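Putative gdp-fucose protein o-fucosyltransferase 1 (Caenorhabditis elegans, PDB 3ZY2) is a putative glycosyltransferase of the GT-B clan, built on two Rossmann-like parallel sheets, and has guanosine-5'-diphosphate bound in the model. Local coordinates at residues A96-P101 with D136-D141; L37-V42 with P167-S172; T87-E92 with I129-V134; F33-D38 with A69-V74; V24-G29 with S172-P177. All blocks are in the same frame, centred on the assembly; numbering follows the deposited sequence.

Interaction 1: A96-P101 with D136-D141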
# COMPACT_ATOMS: atom_id res chain seq x y z
N ALA A 96 -12.43 7.80 3.00
CA ALA A 96 -10.99 7.58 3.08
C ALA A 96 -10.45 7.32 1.69
O ALA A 96 -11.08 6.62 0.88
CB ALA A 96 -10.70 6.39 3.97
N PHE A 97 -9.28 7.89 1.41
CA PHE A 97 -8.63 7.75 0.12
C PHE A 97 -7.40 6.89 0.28
O PHE A 97 -6.59 7.11 1.18
CB PHE A 97 -8.23 9.12 -0.45
CG PHE A 97 -9.38 9.88 -1.03
CD1 PHE A 97 -10.43 10.32 -0.21
CD2 PHE A 97 -9.45 10.14 -2.41
CE1 PHE A 97 -11.50 11.02 -0.74
CE2 PHE A 97 -10.53 10.86 -2.94
CZ PHE A 97 -11.55 11.29 -2.11
N CYS A 98 -7.28 5.90 -0.60
CA CYS A 98 -6.08 5.07 -0.63
C CYS A 98 -5.79 4.55 -2.04
O CYS A 98 -6.59 4.75 -2.95
CB CYS A 98 -6.22 3.92 0.37
SG CYS A 98 -7.50 2.76 -0.07
N TRP A 99 -4.63 3.94 -2.21
CA TRP A 99 -4.16 3.52 -3.54
C TRP A 99 -5.12 2.52 -4.19
O TRP A 99 -5.55 2.69 -5.34
CB TRP A 99 -2.76 2.92 -3.45
CG TRP A 99 -2.01 2.94 -4.76
CD1 TRP A 99 -2.16 2.07 -5.80
CD2 TRP A 99 -1.02 3.89 -5.16
NE1 TRP A 99 -1.31 2.42 -6.83
CE2 TRP A 99 -0.60 3.54 -6.46
CE3 TRP A 99 -0.43 5.01 -4.54
CZ2 TRP A 99 0.37 4.27 -7.16
CZ3 TRP A 99 0.53 5.73 -5.23
CH2 TRP A 99 0.93 5.35 -6.53
N THR A 100 -5.45 1.49 -3.43
CA THR A 100 -6.21 0.35 -3.91
C THR A 100 -6.76 -0.40 -2.70
O THR A 100 -6.26 -0.20 -1.58
CB THR A 100 -5.29 -0.57 -4.75
OG1 THR A 100 -6.07 -1.54 -5.44
CG2 THR A 100 -4.25 -1.26 -3.85
N PRO A 101 -7.79 -1.26 -2.90
CA PRO A 101 -8.22 -2.07 -1.77
C PRO A 101 -7.07 -2.89 -1.20
O PRO A 101 -6.20 -3.36 -1.94
CB PRO A 101 -9.28 -2.98 -2.37
CG PRO A 101 -9.86 -2.18 -3.47
CD PRO A 101 -8.71 -1.41 -4.05
N ASP A 136 -14.88 4.39 0.91
CA ASP A 136 -13.54 4.47 0.35
C ASP A 136 -13.52 5.00 -1.08
O ASP A 136 -14.48 4.81 -1.84
CB ASP A 136 -12.84 3.10 0.45
CG ASP A 136 -12.45 2.74 1.89
OD1 ASP A 136 -12.27 3.65 2.73
OD2 ASP A 136 -12.31 1.54 2.17
N GLU A 137 -12.45 5.74 -1.40
CA GLU A 137 -12.13 6.16 -2.77
C GLU A 137 -10.71 5.73 -3.11
O GLU A 137 -9.80 5.86 -2.29
CB GLU A 137 -12.29 7.67 -2.96
CG GLU A 137 -13.73 8.19 -2.84
CD GLU A 137 -14.60 7.97 -4.09
OE1 GLU A 137 -14.05 7.73 -5.19
OE2 GLU A 137 -15.85 8.08 -3.96
N TYR A 138 -10.51 5.21 -4.32
CA TYR A 138 -9.21 4.71 -4.77
C TYR A 138 -8.64 5.59 -5.86
O TYR A 138 -9.39 6.15 -6.66
CB TYR A 138 -9.34 3.26 -5.25
CG TYR A 138 -10.06 2.40 -4.24
CD1 TYR A 138 -9.47 2.08 -3.03
CD2 TYR A 138 -11.34 1.93 -4.50
CE1 TYR A 138 -10.14 1.32 -2.08
CE2 TYR A 138 -12.02 1.15 -3.56
CZ TYR A 138 -11.41 0.85 -2.36
OH TYR A 138 -12.11 0.08 -1.45
N PHE A 139 -7.31 5.73 -5.88
CA PHE A 139 -6.65 6.60 -6.86
C PHE A 139 -5.49 5.92 -7.60
O PHE A 139 -4.84 6.53 -8.45
CB PHE A 139 -6.19 7.92 -6.23
CG PHE A 139 -5.22 7.75 -5.09
CD1 PHE A 139 -3.86 7.55 -5.33
CD2 PHE A 139 -5.67 7.80 -3.77
CE1 PHE A 139 -2.96 7.39 -4.28
CE2 PHE A 139 -4.77 7.64 -2.70
CZ PHE A 139 -3.42 7.44 -2.95
N GLY A 140 -5.26 4.64 -7.28
CA GLY A 140 -4.21 3.85 -7.92
C GLY A 140 -4.35 3.69 -9.43
O GLY A 140 -3.36 3.43 -10.12
N ASP A 141 -5.56 3.86 -9.94
CA ASP A 141 -5.82 3.72 -11.37
C ASP A 141 -5.56 5.01 -12.15
O ASP A 141 -5.59 5.01 -13.39
CB ASP A 141 -7.25 3.22 -11.62
CG ASP A 141 -8.30 4.03 -10.89
OD1 ASP A 141 -8.44 5.25 -11.18
OD2 ASP A 141 -8.99 3.45 -10.02
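Ala96, Phe97 and Cys98 pair with Asp136, Glu137 and Tyr138 as parallel strands at one margin of a Rossmann-like sheet of the GT-B fold. Glu137 N donates to Ala96 O at 2.8 Å, and Cys98 N donates to Glu137 O at 3.0 Å. The tightly packed side holds Phe97, Glu137 and Phe139, all buried. Phe97 has CG anti to its carbonyl carbon (chi1 -77°), which lays the ring alongside the Glu137 chain. Glu137 CB sits over the ring centre, 3.6 Å from Phe97 CE2. The carboxylate of Glu137 turns away to Tyr166 and to Arg237 of the second subunit. Phe139 sends its ring edge toward the face of the Trp99 six-membered ring, with the planes 62° apart. Trp99 CA in turn lies over the Phe139 ring.

On the more open face Tyr138 is partly exposed, though Cys98 and Pro101 are buried. Pro101 crosses the Tyr138 ring, with Pro101 CG 3.6 Å from Tyr138 CZ. Cys98 SG, in a disulfide with Cys114, lies at the edge of the same ring, 3.6 Å from Tyr138 CD1. Past the strand ends Trp99 and Gly140 are partly exposed, and Trp99 also meets Trp99 of the second subunit. Gly140 CA rests over the five-membered ring of Trp99 of its own chain, 3.4 Å from Trp99 CD1. Gly140 N donates to Trp99 O at 2.8 Å, with a bent N-H...O angle of 134°.

Interaction 2: L37-V42 with P167-S172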
# COMPACT_ATOMS: atom_id res chain seq x y z
N LEU A 37 -2.37 19.93 -7.12
CA LEU A 37 -3.82 19.71 -7.22
C LEU A 37 -4.67 20.98 -7.08
O LEU A 37 -5.89 20.95 -7.32
CB LEU A 37 -4.31 18.66 -6.22
CG LEU A 37 -4.20 17.18 -6.56
CD1 LEU A 37 -5.12 16.35 -5.67
CD2 LEU A 37 -4.52 16.94 -8.02
N ASP A 38 -4.02 22.07 -6.68
CA ASP A 38 -4.67 23.34 -6.37
C ASP A 38 -5.79 23.21 -5.33
O ASP A 38 -6.85 23.82 -5.45
CB ASP A 38 -5.14 24.08 -7.64
CG ASP A 38 -5.23 25.58 -7.44
OD1 ASP A 38 -4.68 26.10 -6.44
OD2 ASP A 38 -5.88 26.25 -8.28
N ARG A 39 -5.51 22.44 -4.28
CA ARG A 39 -6.39 22.33 -3.14
C ARG A 39 -5.65 22.88 -1.93
O ARG A 39 -4.41 22.77 -1.85
CB ARG A 39 -6.75 20.87 -2.87
CG ARG A 39 -7.85 20.33 -3.79
CD ARG A 39 -8.16 18.89 -3.44
NE ARG A 39 -9.25 18.36 -4.29
CZ ARG A 39 -10.50 18.16 -3.87
NH1 ARG A 39 -10.86 18.39 -2.62
NH2 ARG A 39 -11.39 17.67 -4.72
N THR A 40 -6.40 23.45 -1.00
CA THR A 40 -5.82 23.91 0.26
C THR A 40 -5.43 22.71 1.12
O THR A 40 -6.21 21.76 1.26
CB THR A 40 -6.82 24.78 1.03
OG1 THR A 40 -7.08 25.96 0.27
CG2 THR A 40 -6.23 25.23 2.37
N LEU A 41 -4.21 22.75 1.67
CA LEU A 41 -3.73 21.69 2.55
C LEU A 41 -4.04 22.00 4.00
O LEU A 41 -3.65 23.05 4.51
CB LEU A 41 -2.22 21.49 2.39
CG LEU A 41 -1.63 20.36 3.24
CD1 LEU A 41 -2.25 19.00 2.84
CD2 LEU A 41 -0.10 20.35 3.13
N VAL A 42 -4.73 21.06 4.66
CA VAL A 42 -4.89 21.12 6.10
C VAL A 42 -3.56 20.71 6.72
O VAL A 42 -3.03 19.64 6.44
CB VAL A 42 -6.02 20.18 6.61
CG1 VAL A 42 -6.17 20.30 8.15
CG2 VAL A 42 -7.36 20.46 5.87
N PRO A 167 -15.24 17.54 -1.54
CA PRO A 167 -14.68 18.78 -1.01
C PRO A 167 -13.38 18.54 -0.25
O PRO A 167 -12.55 19.45 -0.16
CB PRO A 167 -15.77 19.29 -0.07
CG PRO A 167 -16.63 18.11 0.22
CD PRO A 167 -16.58 17.26 -0.99
N VAL A 168 -13.23 17.34 0.30
CA VAL A 168 -12.05 17.01 1.11
C VAL A 168 -11.49 15.66 0.70
O VAL A 168 -12.17 14.64 0.80
CB VAL A 168 -12.36 16.99 2.64
CG1 VAL A 168 -11.09 16.57 3.43
CG2 VAL A 168 -12.88 18.35 3.13
N LEU A 169 -10.24 15.63 0.25
CA LEU A 169 -9.56 14.37 0.02
C LEU A 169 -8.84 14.03 1.31
O LEU A 169 -8.02 14.82 1.78
CB LEU A 169 -8.53 14.48 -1.12
CG LEU A 169 -8.87 14.41 -2.61
CD1 LEU A 169 -10.35 14.65 -2.98
CD2 LEU A 169 -7.97 15.31 -3.42
N ALA A 170 -9.14 12.88 1.90
CA ALA A 170 -8.56 12.48 3.18
C ALA A 170 -7.73 11.23 3.06
O ALA A 170 -8.23 10.19 2.66
CB ALA A 170 -9.66 12.29 4.22
N PHE A 171 -6.45 11.32 3.41
CA PHE A 171 -5.49 10.22 3.24
C PHE A 171 -4.96 9.73 4.60
O PHE A 171 -4.39 10.52 5.37
CB PHE A 171 -4.29 10.70 2.41
CG PHE A 171 -4.63 11.23 1.04
CD1 PHE A 171 -4.95 12.59 0.85
CD2 PHE A 171 -4.55 10.40 -0.08
CE1 PHE A 171 -5.22 13.08 -0.41
CE2 PHE A 171 -4.82 10.90 -1.34
CZ PHE A 171 -5.18 12.22 -1.52
N SER A 172 -5.11 8.45 4.91
CA SER A 172 -4.55 7.95 6.16
C SER A 172 -3.06 7.69 6.04
O SER A 172 -2.34 7.65 7.04
CB SER A 172 -5.28 6.71 6.69
OG SER A 172 -5.30 6.74 8.12
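From the helix-to-strand turn of the first beta-alpha-beta unit of the Rossmann-like domain, Leu37 and Arg39 reach Leu169 on strand 168-171. Asp38, between these two residues, is the Schellman residue that follows helix 20-37, and the chain then turns into strand 40-42. Arg39 carries most of the contact. Its CG is anti to the carbonyl carbon (chi1 -80°), and from CG to NE the chain is fully extended. The side chains of Arg39 and Leu169 cross at about a right angle. Leu169 CD1 sits over the centre of one guanidinium face, 3.6 Å from Arg39 CZ. The other branch, Leu169 CD2, touches the start of the group at 3.4 Å from Arg39 NE. The same Leu169 CD2 also meets Leu37 CD1 at 3.8 Å, so one methyl serves both residues.

At the guanidinium edge the neighbours are main-chain groups of Pro167. Arg39 NH1 is 3.2 Å from Pro167 O. Clear hydrogen bonds run from NH1 to the carbonyl oxygen of Tyr10 and from NH2 to that of Tyr166. The buried charge is thus met by backbone oxygens, while its flat face is covered by carbon.

Strand 10-13 lies between strands 40-42 and 168-171 in the sheet. The contact therefore spans that strand at its start, beside the C-terminal end of helix 20-37.

Interaction 3: T87-E92 with I129-V134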
# COMPACT_ATOMS: atom_id res chain seq x y z
N THR A 87 -19.64 22.21 7.92
CA THR A 87 -20.48 22.44 6.73
C THR A 87 -19.90 21.92 5.41
O THR A 87 -20.64 21.52 4.51
CB THR A 87 -20.82 23.95 6.52
OG1 THR A 87 -19.61 24.70 6.40
CG2 THR A 87 -21.65 24.52 7.67
N VAL A 88 -18.58 21.96 5.28
CA VAL A 88 -17.94 21.52 4.04
C VAL A 88 -17.79 19.99 3.95
O VAL A 88 -17.80 19.44 2.87
CB VAL A 88 -16.55 22.22 3.85
CG1 VAL A 88 -15.77 21.61 2.67
CG2 VAL A 88 -16.73 23.71 3.66
N TRP A 89 -17.67 19.32 5.10
CA TRP A 89 -17.32 17.91 5.11
C TRP A 89 -17.94 17.14 6.29
O TRP A 89 -17.24 16.64 7.17
CB TRP A 89 -15.80 17.79 5.15
CG TRP A 89 -15.23 16.45 4.86
CD1 TRP A 89 -15.49 15.64 3.79
CD2 TRP A 89 -14.21 15.78 5.63
NE1 TRP A 89 -14.71 14.50 3.86
CE2 TRP A 89 -13.92 14.57 4.98
CE3 TRP A 89 -13.53 16.10 6.82
CZ2 TRP A 89 -12.98 13.65 5.48
CZ3 TRP A 89 -12.58 15.18 7.32
CH2 TRP A 89 -12.33 13.97 6.65
N PRO A 90 -19.27 17.07 6.31
CA PRO A 90 -19.98 16.45 7.44
C PRO A 90 -19.75 14.94 7.49
O PRO A 90 -19.32 14.36 6.47
CB PRO A 90 -21.44 16.79 7.14
CG PRO A 90 -21.50 16.96 5.66
CD PRO A 90 -20.20 17.57 5.28
N PRO A 91 -20.00 14.30 8.65
CA PRO A 91 -19.72 12.86 8.78
C PRO A 91 -20.10 11.99 7.57
O PRO A 91 -19.31 11.12 7.18
CB PRO A 91 -20.51 12.47 10.02
CG PRO A 91 -20.45 13.72 10.90
CD PRO A 91 -20.24 14.91 9.98
N GLU A 92 -21.27 12.25 6.97
CA GLU A 92 -21.77 11.42 5.85
C GLU A 92 -20.88 11.40 4.60
O GLU A 92 -20.95 10.45 3.83
CB GLU A 92 -23.23 11.79 5.51
CG GLU A 92 -23.76 11.36 4.12
CD GLU A 92 -23.49 12.39 3.01
OE1 GLU A 92 -23.54 13.61 3.28
OE2 GLU A 92 -23.25 11.97 1.85
N ILE A 129 -9.31 14.22 16.09
CA ILE A 129 -10.14 15.21 15.43
C ILE A 129 -11.56 14.69 15.19
O ILE A 129 -12.30 15.25 14.38
CB ILE A 129 -9.46 15.77 14.14
CG1 ILE A 129 -9.17 14.66 13.11
CG2 ILE A 129 -8.22 16.58 14.50
CD1 ILE A 129 -8.84 15.20 11.70
N ASP A 130 -11.93 13.63 15.91
CA ASP A 130 -13.30 13.11 15.91
C ASP A 130 -13.80 12.75 14.50
O ASP A 130 -14.97 12.97 14.17
CB ASP A 130 -14.26 14.11 16.60
CG ASP A 130 -13.92 14.33 18.07
OD1 ASP A 130 -13.71 13.33 18.80
OD2 ASP A 130 -13.87 15.51 18.50
N VAL A 131 -12.90 12.16 13.70
CA VAL A 131 -13.21 11.75 12.32
C VAL A 131 -13.33 10.23 12.24
O VAL A 131 -12.46 9.51 12.72
CB VAL A 131 -12.14 12.28 11.30
CG1 VAL A 131 -12.26 11.58 9.93
CG2 VAL A 131 -12.27 13.80 11.13
N SER A 132 -14.44 9.77 11.67
CA SER A 132 -14.60 8.38 11.25
C SER A 132 -14.97 8.38 9.77
O SER A 132 -15.53 9.35 9.27
CB SER A 132 -15.66 7.66 12.09
OG SER A 132 -15.20 7.52 13.43
N PHE A 133 -14.62 7.31 9.08
CA PHE A 133 -14.86 7.24 7.64
C PHE A 133 -16.02 6.32 7.32
O PHE A 133 -16.24 5.32 8.01
CB PHE A 133 -13.59 6.77 6.91
CG PHE A 133 -12.43 7.72 7.06
CD1 PHE A 133 -12.41 8.93 6.36
CD2 PHE A 133 -11.39 7.42 7.93
CE1 PHE A 133 -11.35 9.82 6.52
CE2 PHE A 133 -10.33 8.30 8.08
CZ PHE A 133 -10.30 9.49 7.37
N VAL A 134 -16.76 6.65 6.26
CA VAL A 134 -17.99 5.92 5.92
C VAL A 134 -17.95 5.22 4.56
O VAL A 134 -18.94 4.63 4.12
CB VAL A 134 -19.22 6.85 5.97
CG1 VAL A 134 -19.33 7.53 7.34
CG2 VAL A 134 -19.18 7.86 4.84
O HOH W 1 -18.07 10.09 9.43
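Two helix-to-strand connections of the Rossmann-like domain meet where Trp89 reaches Val131 and Phe133. Trp89 is the first residue to leave helical geometry after helix 77-88. On the other side, helix 122-128 ends in a Schellman motif with Asp130 at its C-prime position, and the chain runs on toward strand 135-138.

Trp89 has CG anti to the backbone N (chi1 -167°), and this carries the far end of the indole to the second loop. Its CH2 atom does most of the touching. Trp89 CH2 lies 4.1 Å from Val131 CG1 and 4.3 Å from Phe133 CE1, which sits near the plane of the indole at its edge. Both branches of Val131 take part, since Val131 CG2 is 4.1 Å from Trp89 CZ3. Val131 CG1 also covers one face of the Phe133 ring, offset toward the rim. Val168 and Ala170 of strand 168-171 pack against the indole from the sheet.

The outer part is more exposed and more polar. Val134 CG2 approaches Glu92 O at 3.3 Å, and Val134 CG1 approaches Pro91 O at 3.6 Å. A water bridges the two backbones, 2.8 Å from Pro91 O and 2.7 Å from Ser132 O. No direct hydrogen bond joins the segments.

Apolar side chains inside and a water-bridged backbone outside thus join two connections that lead to the adjacent strands 95-98 and 135-138 of a parallel alpha/beta sheet.

Interaction 4: F33-D38 with A69-V74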
# COMPACT_ATOMS: atom_id res chain seq x y z
N PHE A 33 2.30 18.07 -3.63
CA PHE A 33 1.08 17.44 -4.13
C PHE A 33 -0.14 18.37 -4.05
O PHE A 33 -0.89 18.51 -5.03
CB PHE A 33 0.86 16.15 -3.36
CG PHE A 33 -0.42 15.41 -3.70
CD1 PHE A 33 -0.55 14.74 -4.92
CD2 PHE A 33 -1.48 15.33 -2.79
CE1 PHE A 33 -1.72 14.03 -5.23
CE2 PHE A 33 -2.66 14.61 -3.11
CZ PHE A 33 -2.76 13.96 -4.32
N ALA A 34 -0.33 19.03 -2.90
CA ALA A 34 -1.46 19.94 -2.69
C ALA A 34 -1.39 21.12 -3.65
O ALA A 34 -2.41 21.52 -4.21
CB ALA A 34 -1.53 20.43 -1.24
N LYS A 35 -0.20 21.68 -3.83
CA LYS A 35 -0.02 22.81 -4.74
C LYS A 35 -0.37 22.38 -6.15
O LYS A 35 -1.06 23.12 -6.88
CB LYS A 35 1.40 23.36 -4.66
CG LYS A 35 1.60 24.65 -5.50
CD LYS A 35 3.01 25.17 -5.33
CE LYS A 35 3.18 26.58 -5.89
NZ LYS A 35 4.36 27.23 -5.27
N ALA A 36 0.09 21.19 -6.54
CA ALA A 36 -0.18 20.69 -7.90
C ALA A 36 -1.67 20.44 -8.14
O ALA A 36 -2.17 20.72 -9.24
CB ALA A 36 0.64 19.44 -8.19
N LEU A 37 -2.37 19.93 -7.12
CA LEU A 37 -3.82 19.71 -7.22
C LEU A 37 -4.67 20.98 -7.08
O LEU A 37 -5.89 20.95 -7.32
CB LEU A 37 -4.31 18.66 -6.22
CG LEU A 37 -4.20 17.18 -6.56
CD1 LEU A 37 -5.12 16.35 -5.67
CD2 LEU A 37 -4.52 16.94 -8.02
N ASP A 38 -4.02 22.07 -6.68
CA ASP A 38 -4.67 23.34 -6.37
C ASP A 38 -5.79 23.21 -5.33
O ASP A 38 -6.85 23.82 -5.45
CB ASP A 38 -5.14 24.08 -7.64
CG ASP A 38 -5.23 25.58 -7.44
OD1 ASP A 38 -4.68 26.10 -6.44
OD2 ASP A 38 -5.88 26.25 -8.28
N ALA A 69 2.65 29.15 4.13
CA ALA A 69 1.64 29.72 3.23
C ALA A 69 2.28 30.41 2.02
O ALA A 69 1.61 30.63 1.01
CB ALA A 69 0.76 30.70 4.00
N LYS A 70 3.56 30.73 2.11
CA LYS A 70 4.25 31.37 0.97
C LYS A 70 4.54 30.35 -0.12
O LYS A 70 4.83 30.70 -1.28
CB LYS A 70 5.53 32.05 1.43
CG LYS A 70 5.31 33.10 2.52
CD LYS A 70 5.16 34.49 1.96
CE LYS A 70 5.43 35.54 3.06
NZ LYS A 70 6.78 35.44 3.68
N TYR A 71 4.42 29.07 0.24
CA TYR A 71 4.57 28.02 -0.75
C TYR A 71 3.25 27.61 -1.40
O TYR A 71 3.16 27.49 -2.63
CB TYR A 71 5.28 26.79 -0.15
CG TYR A 71 5.39 25.69 -1.17
CD1 TYR A 71 6.22 25.83 -2.29
CD2 TYR A 71 4.60 24.54 -1.07
CE1 TYR A 71 6.29 24.84 -3.25
CE2 TYR A 71 4.67 23.54 -2.03
CZ TYR A 71 5.51 23.70 -3.12
OH TYR A 71 5.57 22.70 -4.07
N THR A 72 2.22 27.38 -0.58
CA THR A 72 0.93 26.93 -1.08
C THR A 72 -0.16 27.30 -0.08
O THR A 72 0.14 27.59 1.07
CB THR A 72 0.96 25.42 -1.37
OG1 THR A 72 -0.13 25.06 -2.22
CG2 THR A 72 0.95 24.59 -0.06
N ARG A 73 -1.42 27.28 -0.52
CA ARG A 73 -2.53 27.55 0.39
C ARG A 73 -2.67 26.49 1.46
O ARG A 73 -2.69 25.29 1.16
CB ARG A 73 -3.86 27.63 -0.36
CG ARG A 73 -3.91 28.75 -1.35
CD ARG A 73 -5.35 29.07 -1.78
NE ARG A 73 -6.06 27.92 -2.35
CZ ARG A 73 -5.78 27.37 -3.53
NH1 ARG A 73 -4.81 27.86 -4.30
NH2 ARG A 73 -6.48 26.33 -3.96
N VAL A 74 -2.77 26.95 2.70
CA VAL A 74 -2.87 26.10 3.86
C VAL A 74 -3.91 26.63 4.85
O VAL A 74 -4.24 27.83 4.82
CB VAL A 74 -1.50 26.01 4.61
CG1 VAL A 74 -0.44 25.32 3.75
CG2 VAL A 74 -1.02 27.40 5.07
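Lys35 is extended along its whole length, with CG anti to the backbone N (chi1 -175°), and this carries its ammonium out from helix 20-37 to Tyr71. Tyr71 also holds CG anti to its own N, which swings the ring back toward the helix. The contact joins the first helix of the Rossmann-like domain to the loop that leads into strand 74-75. Lys35 CD lies over one face of the Tyr71 ring, offset toward the rim and 3.6 Å from Tyr71 CZ. The ammonium makes an off-centre cation-pi contact, with Lys35 NZ 4.2 Å from the centroid of the Tyr71 ring. It is fixed by a hydrogen bond from Lys35 NZ to Tyr71 O of 2.9 Å, made in the carbonyl plane. Thus one residue offers both its ring and its backbone oxygen to the lysine. At the root of the chain, Lys35 CB touches Thr72 OG1 at 3.3 Å, and the two side chains run past each other in opposite directions.

The second half of the contact is a salt bridge at the helix end. Asp38 follows the helix in a Schellman motif. Arg73 bends at chi3 (-58°) and meets it end-on with NH1 and NH2. Arg73 NH2 also has a salt bridge to Asp6 and a weak bond to Asp38 O. The carboxylate and guanidinium planes are 76° apart. Both nitrogens take one oxygen from the same face: Arg73 NH1 meets Asp38 OD1 on the syn side at 2.8 Å, and Arg73 NH2 comes from above the carboxylate plane, 3.1 Å from Asp38 OD1.

Interaction 5: V24-G29 with S172-P177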
# COMPACT_ATOMS: atom_id res chain seq x y z
N VAL A 24 8.18 14.70 8.54
CA VAL A 24 8.56 15.91 7.80
C VAL A 24 8.94 15.55 6.36
O VAL A 24 8.58 16.25 5.44
CB VAL A 24 9.69 16.67 8.50
CG1 VAL A 24 10.17 17.85 7.65
CG2 VAL A 24 9.21 17.18 9.86
N ASP A 25 9.67 14.44 6.19
CA ASP A 25 10.12 13.98 4.86
C ASP A 25 8.93 13.78 3.91
O ASP A 25 8.94 14.25 2.76
CB ASP A 25 10.95 12.70 5.04
CG ASP A 25 11.98 12.52 3.96
OD1 ASP A 25 12.63 13.52 3.58
OD2 ASP A 25 12.13 11.38 3.50
N GLN A 26 7.87 13.15 4.42
CA GLN A 26 6.67 12.94 3.59
C GLN A 26 5.88 14.24 3.47
O GLN A 26 5.31 14.53 2.42
CB GLN A 26 5.80 11.83 4.19
CG GLN A 26 6.37 10.44 3.95
CD GLN A 26 5.31 9.37 4.15
OE1 GLN A 26 4.86 9.15 5.26
NE2 GLN A 26 4.91 8.71 3.06
N PHE A 27 5.87 15.07 4.51
CA PHE A 27 5.13 16.35 4.48
C PHE A 27 5.59 17.28 3.33
O PHE A 27 4.77 17.89 2.67
CB PHE A 27 5.24 17.02 5.87
CG PHE A 27 4.61 18.36 5.96
CD1 PHE A 27 3.34 18.62 5.48
CD2 PHE A 27 5.29 19.37 6.63
CE1 PHE A 27 2.77 19.92 5.61
CE2 PHE A 27 4.72 20.65 6.78
CZ PHE A 27 3.45 20.91 6.25
N LEU A 28 6.90 17.33 3.07
CA LEU A 28 7.43 18.09 1.91
C LEU A 28 6.77 17.63 0.62
O LEU A 28 6.37 18.46 -0.20
CB LEU A 28 8.94 17.92 1.80
CG LEU A 28 9.73 18.40 3.02
CD1 LEU A 28 11.21 18.19 2.70
CD2 LEU A 28 9.42 19.84 3.35
N GLY A 29 6.69 16.32 0.42
CA GLY A 29 6.01 15.76 -0.78
C GLY A 29 4.54 16.09 -0.81
O GLY A 29 3.97 16.38 -1.87
N SER A 172 -5.11 8.45 4.91
CA SER A 172 -4.55 7.95 6.16
C SER A 172 -3.06 7.69 6.04
O SER A 172 -2.34 7.65 7.04
CB SER A 172 -5.28 6.71 6.69
OG SER A 172 -5.30 6.74 8.12
N SER A 173 -2.58 7.55 4.81
CA SER A 173 -1.15 7.56 4.55
C SER A 173 -0.79 8.75 3.68
O SER A 173 -1.46 9.02 2.69
CB SER A 173 -0.72 6.27 3.88
OG SER A 173 -0.67 5.22 4.83
N ALA A 174 0.29 9.42 4.03
CA ALA A 174 0.70 10.63 3.32
C ALA A 174 0.83 10.34 1.82
O ALA A 174 1.54 9.39 1.45
CB ALA A 174 2.01 11.14 3.89
N PRO A 175 0.18 11.16 0.96
CA PRO A 175 0.28 10.93 -0.49
C PRO A 175 1.58 11.50 -1.05
O PRO A 175 1.58 12.46 -1.86
CB PRO A 175 -0.95 11.65 -1.05
CG PRO A 175 -1.23 12.72 -0.07
CD PRO A 175 -0.86 12.15 1.28
N ALA A 176 2.69 10.91 -0.60
CA ALA A 176 4.03 11.41 -0.92
C ALA A 176 5.02 10.27 -0.85
O ALA A 176 4.87 9.36 -0.05
CB ALA A 176 4.44 12.47 0.08
N PRO A 177 6.09 10.34 -1.65
CA PRO A 177 7.13 9.33 -1.55
C PRO A 177 7.86 9.32 -0.22
O PRO A 177 7.93 10.34 0.48
CB PRO A 177 8.13 9.73 -2.64
CG PRO A 177 7.35 10.49 -3.60
CD PRO A 177 6.30 11.22 -2.81
O HOH W 2 8.10 13.16 0.18
O HOH W 3 2.27 8.24 5.81
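The flat side-chain amide of Gln26 has Ala174 CB over one face, 3.8 Å from Gln26 CD. Its two ends are both engaged with the loop 172-177. At the nitrogen end, Gln26 NE2 donates to Ala176 O at 3.2 Å, with the oxygen somewhat out of the amide plane. At the oxygen end a water lies 2.8 Å from Gln26 OE1 and accepts from Ala174 N. These two bonds should fix the rotation of the amide. Gln26 is buried, and its chain is extended beyond CG, which places the amide beside the inverse gamma turn centred on Pro175.

Further along the helix, Gly29 lets the loop come close. Ala176 CB packs on its backbone, 3.7 Å from Gly29 C, and the two CA atoms are 4.8 Å apart. A second water ties Asp25 O to Pro177 O, at 2.9 Å from Asp25 O and 2.8 Å from Pro177 O.

The contact seats the loop after strand 168-171 on helix 20-37. In this GT-B protein the start of that helix, at Phe20, Gly21 and Asn22, lines the guanosine-5'-diphosphate pocket.

All five contacts belong to the Rossmann-like half built on the six-stranded sheet. Interactions 1 and 2 meet in that sheet, where Phe97 N probably hydrogen-bonds to Ala170 O at 2.8 Å. Interaction 3 packs on interaction 2, with Pro167 CG 3.2 Å from Val88 O. Interactions 2 and 4 share Leu37 and Asp38, and their centres are 10 Å apart. Interactions 4 and 5 both use helix 20-37 and touch through Phe33 and Pro175. Interaction 5 lies nearest the middle of the chain, with the Gln26 side chain about 10 Å from guanosine-5'-diphosphate. At interaction 1, the Pro101 side chain is about 10 Å from manganese at a separate site, where the second subunit packs.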